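Local coordinates for protein ricin B-like lectin (Macrolepiota procera, PDB 4IZX) that binds beta-galactosides such as lactose as a single-chain beta-trefoil lectin of the ricin B type, at residues 52-57 and 82-87; 43-48 and 56-61; 13-18 and 132-137. One frame throughout, in Å; residues are numbered along the deposited sequence.

How the contacts relate
From the N terminus, the chain first lays down strand 9-14, whose end at 13-18 waits for the C-terminal strand: contact 3, with 132-137, closes a loop of 113 residues that holds the other two contacts. Inside it, contact 2 closes the short hairpin of strands 44-48 and 53-57. Contact 1 starts on the same 53-57 strand, shares R56 and S57 with contact 2, and ties its other edge to 82-87, closing a loop of 24 residues. Contacts 1 and 2 adjoin, with centres about 9 Å apart. Contact 3 lies about 18 Å from each, yet I137 packs on both I87 and F46, so I137 joins contact 3 to both of the others.

Contact 1. Residues 52-57 and 82-87; sequences AWTLRS and PFEWHI
W53 and W85 pair through their backbones, and I87 lies against the W53 indole. The pair is a single antiparallel hydrogen-bonded bridge: W53 N donates to W85 O at 2.9 Å, nearly straight at 168°, and W85 N returns a more bent bond to W53 O at 2.8 Å. Beyond the bridge, I87 CD1 sits over one face of the W53 five-membered ring, 4.1 Å from its centroid, a CH-pi contact in which the two side chains cross at about a right angle. W53 CG stands anti to the carbonyl carbon (chi1 -63°), which turns that face to the isoleucine. A water at the ring edge accepts from W53 NE1 and donates to I87 O, linking the N-H edge of the indole to the backbone of 82-87. On the other side of the bridge, A52 CB packs 3.6 Å from E84 CB, and T54 CG2 lies alongside P82 CB at 3.8 Å. E84 OE1 takes a hydrogen bond with T49 OG1 and a salt bridge with K51 NZ. A second water accepts from L55 N, 2.9 Å away, and lies within bonding distance of F83 O where the segments diverge. W53 and I87 also line the pocket occupied by benzamidine. Strand 53-57 is flanked by strand 44-48, where F46 touches L55 and I87, while W85 packs on I66 of strand 63-66 and I99 of strand 97-100.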
loop_
_atom_site.group_PDB
_atom_site.type_symbol
_atom_site.label_atom_id
_atom_site.label_comp_id
_atom_site.label_asym_id
_atom_site.label_seq_id
_atom_site.Cartn_x
_atom_site.Cartn_y
_atom_site.Cartn_z
ATOM N N ALA A 52 2.080 -14.502 -5.314
ATOM C CA ALA A 52 1.690 -13.125 -5.080
ATOM C C ALA A 52 2.294 -12.696 -3.750
ATOM O O ALA A 52 2.968 -13.479 -3.095
ATOM C CB ALA A 52 0.167 -12.981 -5.059
ATOM N N TRP A 53 2.018 -11.452 -3.363
ATOM C CA TRP A 53 2.586 -10.851 -2.165
ATOM C C TRP A 53 1.515 -10.599 -1.134
ATOM O O TRP A 53 0.413 -10.109 -1.454
ATOM C CB TRP A 53 3.247 -9.518 -2.482
ATOM C CG TRP A 53 4.393 -9.602 -3.407
ATOM C CD1 TRP A 53 4.368 -9.478 -4.774
ATOM C CD2 TRP A 53 5.774 -9.818 -3.063
ATOM N NE1 TRP A 53 5.638 -9.602 -5.292
ATOM C CE2 TRP A 53 6.514 -9.801 -4.263
ATOM C CE3 TRP A 53 6.448 -10.022 -1.859
ATOM C CZ2 TRP A 53 7.873 -9.925 -4.279
ATOM C CZ3 TRP A 53 7.815 -10.169 -1.885
ATOM C CH2 TRP A 53 8.492 -10.119 -3.081
ATOM N N THR A 54 1.823 -10.858 0.130
ATOM C CA THR A 54 0.999 -10.409 1.247
ATOM C C THR A 54 1.820 -9.418 2.055
ATOM O O THR A 54 3.054 -9.526 2.132
ATOM C CB THR A 54 0.456 -11.573 2.094
ATOM O OG1 THR A 54 1.561 -12.175 2.767
ATOM C CG2 THR A 54 -0.277 -12.574 1.224
ATOM N N LEU A 55 1.118 -8.483 2.679
ATOM C CA LEU A 55 1.748 -7.387 3.436
ATOM C C LEU A 55 1.195 -7.386 4.863
ATOM O O LEU A 55 0.013 -7.122 5.065
ATOM C CB LEU A 55 1.497 -6.027 2.786
ATOM C CG LEU A 55 2.505 -5.612 1.704
ATOM C CD1 LEU A 55 2.536 -6.576 0.548
ATOM C CD2 LEU A 55 2.238 -4.246 1.181
ATOM N N ARG A 56 2.040 -7.743 5.824
ATOM C CA ARG A 56 1.608 -7.889 7.206
ATOM C C ARG A 56 2.076 -6.717 8.051
ATOM O O ARG A 56 3.255 -6.365 8.045
ATOM C CB ARG A 56 2.132 -9.202 7.794
ATOM C CG ARG A 56 1.672 -9.471 9.217
ATOM C CD ARG A 56 2.501 -10.567 9.868
ATOM N NE ARG A 56 1.666 -11.637 10.406
ATOM C CZ ARG A 56 1.493 -11.868 11.704
ATOM N NH1 ARG A 56 2.097 -11.101 12.601
ATOM N NH2 ARG A 56 0.715 -12.863 12.105
ATOM N N SER A 57 1.143 -6.114 8.777
ATOM C CA SER A 57 1.465 -4.986 9.616
ATOM C C SER A 57 2.429 -5.386 10.715
ATOM O O SER A 57 2.146 -6.308 11.491
ATOM C CB SER A 57 0.208 -4.446 10.252
ATOM O OG SER A 57 0.508 -3.544 11.296
ATOM N N PRO A 82 -4.359 -13.295 5.262
ATOM C CA PRO A 82 -3.473 -12.763 4.238
ATOM C C PRO A 82 -4.240 -12.473 2.961
ATOM O O PRO A 82 -5.056 -13.279 2.496
ATOM C CB PRO A 82 -2.455 -13.886 4.029
ATOM C CG PRO A 82 -2.500 -14.706 5.271
ATOM C CD PRO A 82 -3.898 -14.589 5.754
ATOM N N PHE A 83 -3.995 -11.301 2.409
ATOM C CA PHE A 83 -4.624 -10.869 1.167
ATOM C C PHE A 83 -3.531 -10.700 0.110
ATOM O O PHE A 83 -2.555 -9.978 0.312
ATOM C CB PHE A 83 -5.375 -9.553 1.361
ATOM C CG PHE A 83 -6.118 -9.093 0.151
ATOM C CD1 PHE A 83 -7.383 -9.538 -0.120
ATOM C CD2 PHE A 83 -5.509 -8.269 -0.762
ATOM C CE1 PHE A 83 -8.051 -9.126 -1.258
ATOM C CE2 PHE A 83 -6.173 -7.853 -1.899
ATOM C CZ PHE A 83 -7.459 -8.275 -2.137
ATOM N N GLU A 84 -3.688 -11.385 -1.012
ATOM C CA GLU A 84 -2.684 -11.376 -2.076
ATOM C C GLU A 84 -2.782 -10.159 -2.976
ATOM O O GLU A 84 -3.869 -9.783 -3.445
ATOM C CB GLU A 84 -2.748 -12.656 -2.903
ATOM C CG GLU A 84 -2.138 -13.863 -2.193
ATOM C CD GLU A 84 -2.121 -15.122 -3.039
ATOM O OE1 GLU A 84 -1.224 -15.952 -2.884
ATOM O OE2 GLU A 84 -3.057 -15.313 -3.842
ATOM N N TRP A 85 -1.606 -9.630 -3.281
ATOM C CA TRP A 85 -1.408 -8.499 -4.178
ATOM C C TRP A 85 -0.424 -8.876 -5.276
ATOM O O TRP A 85 0.506 -9.632 -5.059
ATOM C CB TRP A 85 -0.808 -7.301 -3.410
ATOM C CG TRP A 85 -1.674 -6.790 -2.322
ATOM C CD1 TRP A 85 -1.567 -7.048 -0.998
ATOM C CD2 TRP A 85 -2.773 -5.874 -2.460
ATOM N NE1 TRP A 85 -2.527 -6.333 -0.293
ATOM C CE2 TRP A 85 -3.271 -5.605 -1.173
ATOM C CE3 TRP A 85 -3.400 -5.259 -3.553
ATOM C CZ2 TRP A 85 -4.339 -4.725 -0.953
ATOM C CZ3 TRP A 85 -4.449 -4.405 -3.329
ATOM C CH2 TRP A 85 -4.907 -4.148 -2.038
ATOM N N HIS A 86 -0.594 -8.272 -6.454
ATOM C CA HIS A 86 0.442 -8.272 -7.473
ATOM C C HIS A 86 1.187 -6.936 -7.375
ATOM O O HIS A 86 0.578 -5.890 -7.241
ATOM C CB HIS A 86 -0.130 -8.418 -8.879
ATOM C CG HIS A 86 -0.594 -9.812 -9.204
ATOM N ND1 HIS A 86 -1.209 -10.135 -10.402
ATOM C CD2 HIS A 86 -0.472 -10.970 -8.510
ATOM C CE1 HIS A 86 -1.431 -11.433 -10.424
ATOM N NE2 HIS A 86 -0.997 -11.962 -9.295
ATOM N N ILE A 87 2.514 -6.993 -7.433
ATOM C CA ILE A 87 3.343 -5.814 -7.303
ATOM C C ILE A 87 4.261 -5.750 -8.508
ATOM O O ILE A 87 4.960 -6.707 -8.792
ATOM C CB ILE A 87 4.142 -5.824 -5.990
ATOM C CG1 ILE A 87 3.188 -5.914 -4.792
ATOM C CG2 ILE A 87 5.032 -4.598 -5.923
ATOM C CD1 ILE A 87 3.862 -5.902 -3.455
HETATM O O HOH W 1 5.831 -9.240 -8.041
HETATM O O HOH W 2 -1.805 -8.571 2.466
#

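Contact 2. Residues 43-48 and 56-61; sequences QWTFNW and RSASSG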
loop_
_atom_site.group_PDB
_atom_site.type_symbol
_atom_site.label_atom_id
_atom_site.label_comp_id
_atom_site.label_asym_id
_atom_site.label_seq_id
_atom_site.Cartn_x
_atom_site.Cartn_y
_atom_site.Cartn_z
ATOM N N GLN A 43 5.121 0.124 8.861
ATOM C CA GLN A 43 6.017 -0.886 8.389
ATOM C C GLN A 43 5.239 -2.128 8.031
ATOM O O GLN A 43 4.345 -2.548 8.767
ATOM C CB GLN A 43 7.100 -1.167 9.444
ATOM C CG GLN A 43 7.934 0.058 9.770
ATOM C CD GLN A 43 9.015 -0.165 10.793
ATOM O OE1 GLN A 43 9.308 0.717 11.637
ATOM N NE2 GLN A 43 9.662 -1.286 10.698
ATOM N N TRP A 44 5.633 -2.774 6.937
ATOM C CA TRP A 44 4.883 -3.853 6.307
ATOM C C TRP A 44 5.835 -4.971 5.951
ATOM O O TRP A 44 6.807 -4.764 5.209
ATOM C CB TRP A 44 4.163 -3.321 5.053
ATOM C CG TRP A 44 3.200 -2.229 5.403
ATOM C CD1 TRP A 44 3.453 -0.891 5.370
ATOM C CD2 TRP A 44 1.865 -2.390 5.920
ATOM N NE1 TRP A 44 2.370 -0.202 5.844
ATOM C CE2 TRP A 44 1.379 -1.092 6.191
ATOM C CE3 TRP A 44 1.060 -3.483 6.218
ATOM C CZ2 TRP A 44 0.113 -0.879 6.724
ATOM C CZ3 TRP A 44 -0.204 -3.269 6.725
ATOM C CH2 TRP A 44 -0.656 -1.986 6.989
ATOM N N THR A 45 5.590 -6.152 6.513
ATOM C CA THR A 45 6.414 -7.320 6.298
ATOM C C THR A 45 5.854 -8.063 5.098
ATOM O O THR A 45 4.696 -8.475 5.055
ATOM C CB THR A 45 6.471 -8.219 7.546
ATOM O OG1 THR A 45 6.816 -7.483 8.696
ATOM C CG2 THR A 45 7.323 -9.418 7.313
ATOM N N PHE A 46 6.676 -8.149 4.041
ATOM C CA PHE A 46 6.283 -8.746 2.804
ATOM C C PHE A 46 6.486 -10.257 2.861
ATOM O O PHE A 46 7.508 -10.733 3.354
ATOM C CB PHE A 46 7.118 -8.177 1.654
ATOM C CG PHE A 46 6.721 -6.810 1.172
ATOM C CD1 PHE A 46 6.483 -5.745 2.041
ATOM C CD2 PHE A 46 6.618 -6.572 -0.184
ATOM C CE1 PHE A 46 6.125 -4.489 1.565
ATOM C CE2 PHE A 46 6.295 -5.308 -0.658
ATOM C CZ PHE A 46 6.010 -4.272 0.227
ATOM N N ASN A 47 5.575 -10.999 2.240
ATOM C CA ASN A 47 5.701 -12.435 2.041
ATOM C C ASN A 47 5.331 -12.752 0.600
ATOM O O ASN A 47 4.264 -12.334 0.131
ATOM C CB ASN A 47 4.815 -13.256 2.992
ATOM C CG ASN A 47 5.035 -14.748 2.867
ATOM O OD1 ASN A 47 6.168 -15.196 2.869
ATOM N ND2 ASN A 47 3.956 -15.512 2.761
ATOM N N TRP A 48 6.178 -13.513 -0.077
ATOM C CA TRP A 48 5.842 -14.078 -1.360
ATOM C C TRP A 48 5.254 -15.457 -1.128
ATOM O O TRP A 48 5.914 -16.328 -0.572
ATOM C CB TRP A 48 7.075 -14.130 -2.282
ATOM C CG TRP A 48 6.825 -14.834 -3.577
ATOM C CD1 TRP A 48 7.254 -16.077 -3.881
ATOM C CD2 TRP A 48 6.187 -14.323 -4.774
ATOM N NE1 TRP A 48 6.924 -16.401 -5.181
ATOM C CE2 TRP A 48 6.275 -15.337 -5.749
ATOM C CE3 TRP A 48 5.566 -13.103 -5.120
ATOM C CZ2 TRP A 48 5.753 -15.189 -7.009
ATOM C CZ3 TRP A 48 5.057 -12.968 -6.365
ATOM C CH2 TRP A 48 5.162 -13.998 -7.316
ATOM N N ARG A 56 2.040 -7.743 5.824
ATOM C CA ARG A 56 1.608 -7.889 7.206
ATOM C C ARG A 56 2.076 -6.717 8.051
ATOM O O ARG A 56 3.255 -6.365 8.045
ATOM C CB ARG A 56 2.132 -9.202 7.794
ATOM C CG ARG A 56 1.672 -9.471 9.217
ATOM C CD ARG A 56 2.501 -10.567 9.868
ATOM N NE ARG A 56 1.666 -11.637 10.406
ATOM C CZ ARG A 56 1.493 -11.868 11.704
ATOM N NH1 ARG A 56 2.097 -11.101 12.601
ATOM N NH2 ARG A 56 0.715 -12.863 12.105
ATOM N N SER A 57 1.143 -6.114 8.777
ATOM C CA SER A 57 1.465 -4.986 9.616
ATOM C C SER A 57 2.429 -5.386 10.715
ATOM O O SER A 57 2.146 -6.308 11.491
ATOM C CB SER A 57 0.208 -4.446 10.252
ATOM O OG SER A 57 0.508 -3.544 11.296
ATOM N N ALA A 58 3.561 -4.708 10.814
ATOM C CA ALA A 58 4.542 -5.001 11.838
ATOM C C ALA A 58 4.010 -4.703 13.235
ATOM O O ALA A 58 4.481 -5.279 14.202
ATOM C CB ALA A 58 5.829 -4.254 11.557
ATOM N N SER A 59 3.080 -3.788 13.380
ATOM C CA SER A 59 2.504 -3.461 14.681
ATOM C C SER A 59 1.365 -4.388 15.087
ATOM O O SER A 59 1.324 -4.830 16.217
ATOM C CB SER A 59 2.037 -2.029 14.715
ATOM O OG SER A 59 1.179 -1.744 13.640
ATOM N N SER A 60 0.425 -4.642 14.184
ATOM C CA SER A 60 -0.795 -5.336 14.564
ATOM C C SER A 60 -0.829 -6.808 14.199
ATOM O O SER A 60 -1.644 -7.554 14.757
ATOM C CB SER A 60 -2.014 -4.640 13.981
ATOM O OG SER A 60 -2.097 -4.922 12.621
ATOM N N GLY A 61 -0.108 -7.180 13.162
ATOM C CA GLY A 61 -0.201 -8.535 12.617
ATOM C C GLY A 61 -1.389 -8.795 11.704
ATOM O O GLY A 61 -1.533 -9.913 11.194
HETATM O O HOH W 3 1.746 -1.629 9.717
#
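The indole of W44 reaches across to S57, its six-membered ring meeting the serine obliquely: W44 CZ3 comes to 3.7 Å from S57 CB, and W44 CE3 lies near the S57 backbone. With W44 CG beside its own backbone N (chi1 -60°), the ring leans over the neighbouring strand on the side where S57 also points. T45 and R56 project from the other side of the sheet, and the end of the arginine leads away. There its guanidinium turns one face to G61 O, 3.6 Å above the plane. Just past the strand end, A58 CB lies 4.0 Å from Q43 CB. Between these two faces the backbones run antiparallel. T45 N donates to R56 O at 2.8 Å and R56 N to T45 O at 2.9 Å, the two bonds of a hydrogen-bonded pair, while A58 N adds a third, to Q43 O. S57 OG, anti to the backbone N (chi1 167°), faces the turn that follows and accepts from S60 N at 3.1 Å in an ST motif. A water bridges the same hydroxyl to Q43 O and rests over one face of the W44 ring, toward its rim. W44 NE1 donates to I21 O, tying the indole to strand 20-23. S57 OG is thus engaged at once by the backbone of the turn and by the water bound to Q43 O, so one hydroxyl joins strand end and turn, near N41 of the galactose site.

Contact 3. Residues 13-18 and 132-137; sequences TNVKAG and HQTWTI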
loop_
_atom_site.group_PDB
_atom_site.type_symbol
_atom_site.label_atom_id
_atom_site.label_comp_id
_atom_site.label_asym_id
_atom_site.label_seq_id
_atom_site.Cartn_x
_atom_site.Cartn_y
_atom_site.Cartn_z
ATOM N N THR A 13 6.135 4.511 0.315
ATOM C CA THR A 13 6.037 5.965 0.259
ATOM C C THR A 13 5.365 6.370 -1.052
ATOM O O THR A 13 5.751 5.931 -2.122
ATOM C CB THR A 13 7.406 6.632 0.344
ATOM O OG1 THR A 13 8.069 6.175 1.523
ATOM C CG2 THR A 13 7.279 8.129 0.426
ATOM N N ASN A 14 4.374 7.260 -0.991
ATOM C CA ASN A 14 3.722 7.739 -2.207
ATOM C C ASN A 14 4.653 8.666 -2.967
ATOM O O ASN A 14 5.177 9.628 -2.392
ATOM C CB ASN A 14 2.447 8.464 -1.845
ATOM C CG ASN A 14 1.563 8.704 -3.049
ATOM O OD1 ASN A 14 1.598 9.775 -3.661
ATOM N ND2 ASN A 14 0.818 7.662 -3.427
ATOM N N VAL A 15 4.820 8.434 -4.260
ATOM C CA VAL A 15 5.735 9.260 -5.060
ATOM C C VAL A 15 5.251 10.693 -5.158
ATOM O O VAL A 15 6.064 11.624 -5.142
ATOM C CB VAL A 15 5.919 8.634 -6.448
ATOM C CG1 VAL A 15 6.618 9.572 -7.429
ATOM C CG2 VAL A 15 6.730 7.343 -6.351
ATOM N N LYS A 16 3.941 10.904 -5.283
ATOM C CA LYS A 16 3.407 12.257 -5.393
ATOM C C LYS A 16 3.471 12.983 -4.064
ATOM O O LYS A 16 3.942 14.119 -3.999
ATOM C CB LYS A 16 1.981 12.237 -5.950
ATOM C CG LYS A 16 1.439 13.652 -6.075
ATOM C CD LYS A 16 0.295 13.830 -6.969
ATOM C CE LYS A 16 -0.005 15.309 -7.169
ATOM N NZ LYS A 16 -1.425 15.378 -7.571
ATOM N N ALA A 17 2.977 12.362 -2.991
ATOM C CA ALA A 17 2.748 13.066 -1.735
ATOM C C ALA A 17 3.922 13.032 -0.767
ATOM O O ALA A 17 4.033 13.924 0.068
ATOM C CB ALA A 17 1.534 12.491 -1.041
ATOM N N GLY A 18 4.696 11.944 -0.771
ATOM C CA GLY A 18 5.755 11.789 0.197
ATOM C C GLY A 18 5.336 11.203 1.529
ATOM O O GLY A 18 6.197 10.988 2.382
ATOM N N HIS A 132 0.113 9.664 -7.935
ATOM C CA HIS A 132 -0.408 9.234 -6.652
ATOM C C HIS A 132 -0.764 7.766 -6.600
ATOM O O HIS A 132 -1.120 7.286 -5.530
ATOM C CB HIS A 132 -1.596 10.115 -6.289
ATOM C CG HIS A 132 -2.680 10.069 -7.300
ATOM N ND1 HIS A 132 -2.597 10.724 -8.496
ATOM C CD2 HIS A 132 -3.863 9.422 -7.289
ATOM C CE1 HIS A 132 -3.697 10.483 -9.178
ATOM N NE2 HIS A 132 -4.469 9.670 -8.484
ATOM N N GLN A 133 -0.639 7.073 -7.741
ATOM C CA GLN A 133 -0.768 5.618 -7.802
ATOM C C GLN A 133 0.553 4.876 -7.801
ATOM O O GLN A 133 0.582 3.664 -8.022
ATOM C CB GLN A 133 -1.563 5.204 -9.043
ATOM C CG GLN A 133 -2.924 5.853 -9.146
ATOM C CD GLN A 133 -3.781 5.167 -10.174
ATOM O OE1 GLN A 133 -3.299 4.492 -11.097
ATOM N NE2 GLN A 133 -5.087 5.284 -10.007
ATOM N N THR A 134 1.666 5.586 -7.583
ATOM C CA THR A 134 2.978 4.974 -7.627
ATOM C C THR A 134 3.688 5.181 -6.288
ATOM O O THR A 134 3.472 6.199 -5.598
ATOM C CB THR A 134 3.820 5.524 -8.787
ATOM O OG1 THR A 134 4.171 6.903 -8.595
ATOM C CG2 THR A 134 3.113 5.369 -10.120
ATOM N N TRP A 135 4.527 4.211 -5.943
ATOM C CA TRP A 135 5.004 4.063 -4.573
ATOM C C TRP A 135 6.435 3.573 -4.603
ATOM O O TRP A 135 6.780 2.679 -5.367
ATOM C CB TRP A 135 4.153 3.021 -3.810
ATOM C CG TRP A 135 2.655 3.247 -3.876
ATOM C CD1 TRP A 135 1.832 2.849 -4.861
ATOM C CD2 TRP A 135 1.864 3.967 -2.950
ATOM N NE1 TRP A 135 0.557 3.270 -4.606
ATOM C CE2 TRP A 135 0.550 3.937 -3.421
ATOM C CE3 TRP A 135 2.122 4.580 -1.716
ATOM C CZ2 TRP A 135 -0.510 4.491 -2.707
ATOM C CZ3 TRP A 135 1.066 5.158 -1.028
ATOM C CH2 TRP A 135 -0.227 5.083 -1.509
ATOM N N THR A 136 7.270 4.094 -3.699
ATOM C CA THR A 136 8.580 3.479 -3.454
ATOM C C THR A 136 8.477 2.503 -2.298
ATOM O O THR A 136 7.644 2.664 -1.427
ATOM C CB THR A 136 9.674 4.507 -3.218
ATOM O OG1 THR A 136 9.317 5.294 -2.100
ATOM C CG2 THR A 136 9.861 5.351 -4.437
ATOM N N ILE A 137 9.286 1.464 -2.323
ATOM C CA ILE A 137 9.311 0.428 -1.281
ATOM C C ILE A 137 10.765 0.343 -0.799
ATOM O O ILE A 137 11.638 -0.049 -1.579
ATOM C CB ILE A 137 8.806 -0.938 -1.812
ATOM C CG1 ILE A 137 7.375 -0.819 -2.354
ATOM C CG2 ILE A 137 8.907 -1.989 -0.734
ATOM C CD1 ILE A 137 6.880 -2.061 -3.067
HETATM O O HOH W 4 9.396 3.897 0.716
#
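N14 has the most surface buried here, and its amide crosses the indole of W135 with the two planes 84° apart. N14 ND2 lies 3.3 Å above one face of the ring, toward its rim, and donates to H132 O at 2.9 Å. That oxygen lies in the plane of the N14 amide, whereas the donor stands well above the carbonyl plane of H132. The amide reaches the ring because N14 CG points opposite the backbone N (chi1 -167°), while N14 OD1 turns back to its own chain and accepts from A17 N at 3.0 Å in an Asx motif. Both ends of the amide are therefore held, and its rotation is fixed. T13 makes a hydrogen-bonded antiparallel pair with T136: T13 N donates to T136 O, and T136 N to T13 O at 2.9 Å. Their side chains lie side by side, pointing the same way, with T13 CB 3.4 Å from T136 OG1, and one water bridges the two hydroxyls. V15 extends the pairing through a nearly straight bond from V15 N to T134 O (176°), and its CB and CG2 pack against T134 OG1, whose hydrogen bond goes to L131 O. K16 lays its CB by the H132 backbone and sends NZ on to Y113 O. L110 and I21 pack on W135 from strands 106-110 and 20-23. This antiparallel pairing of 9-14 with 135-138 sets the first and last strands side by side and closes the beta-trefoil of the ricin B lectins.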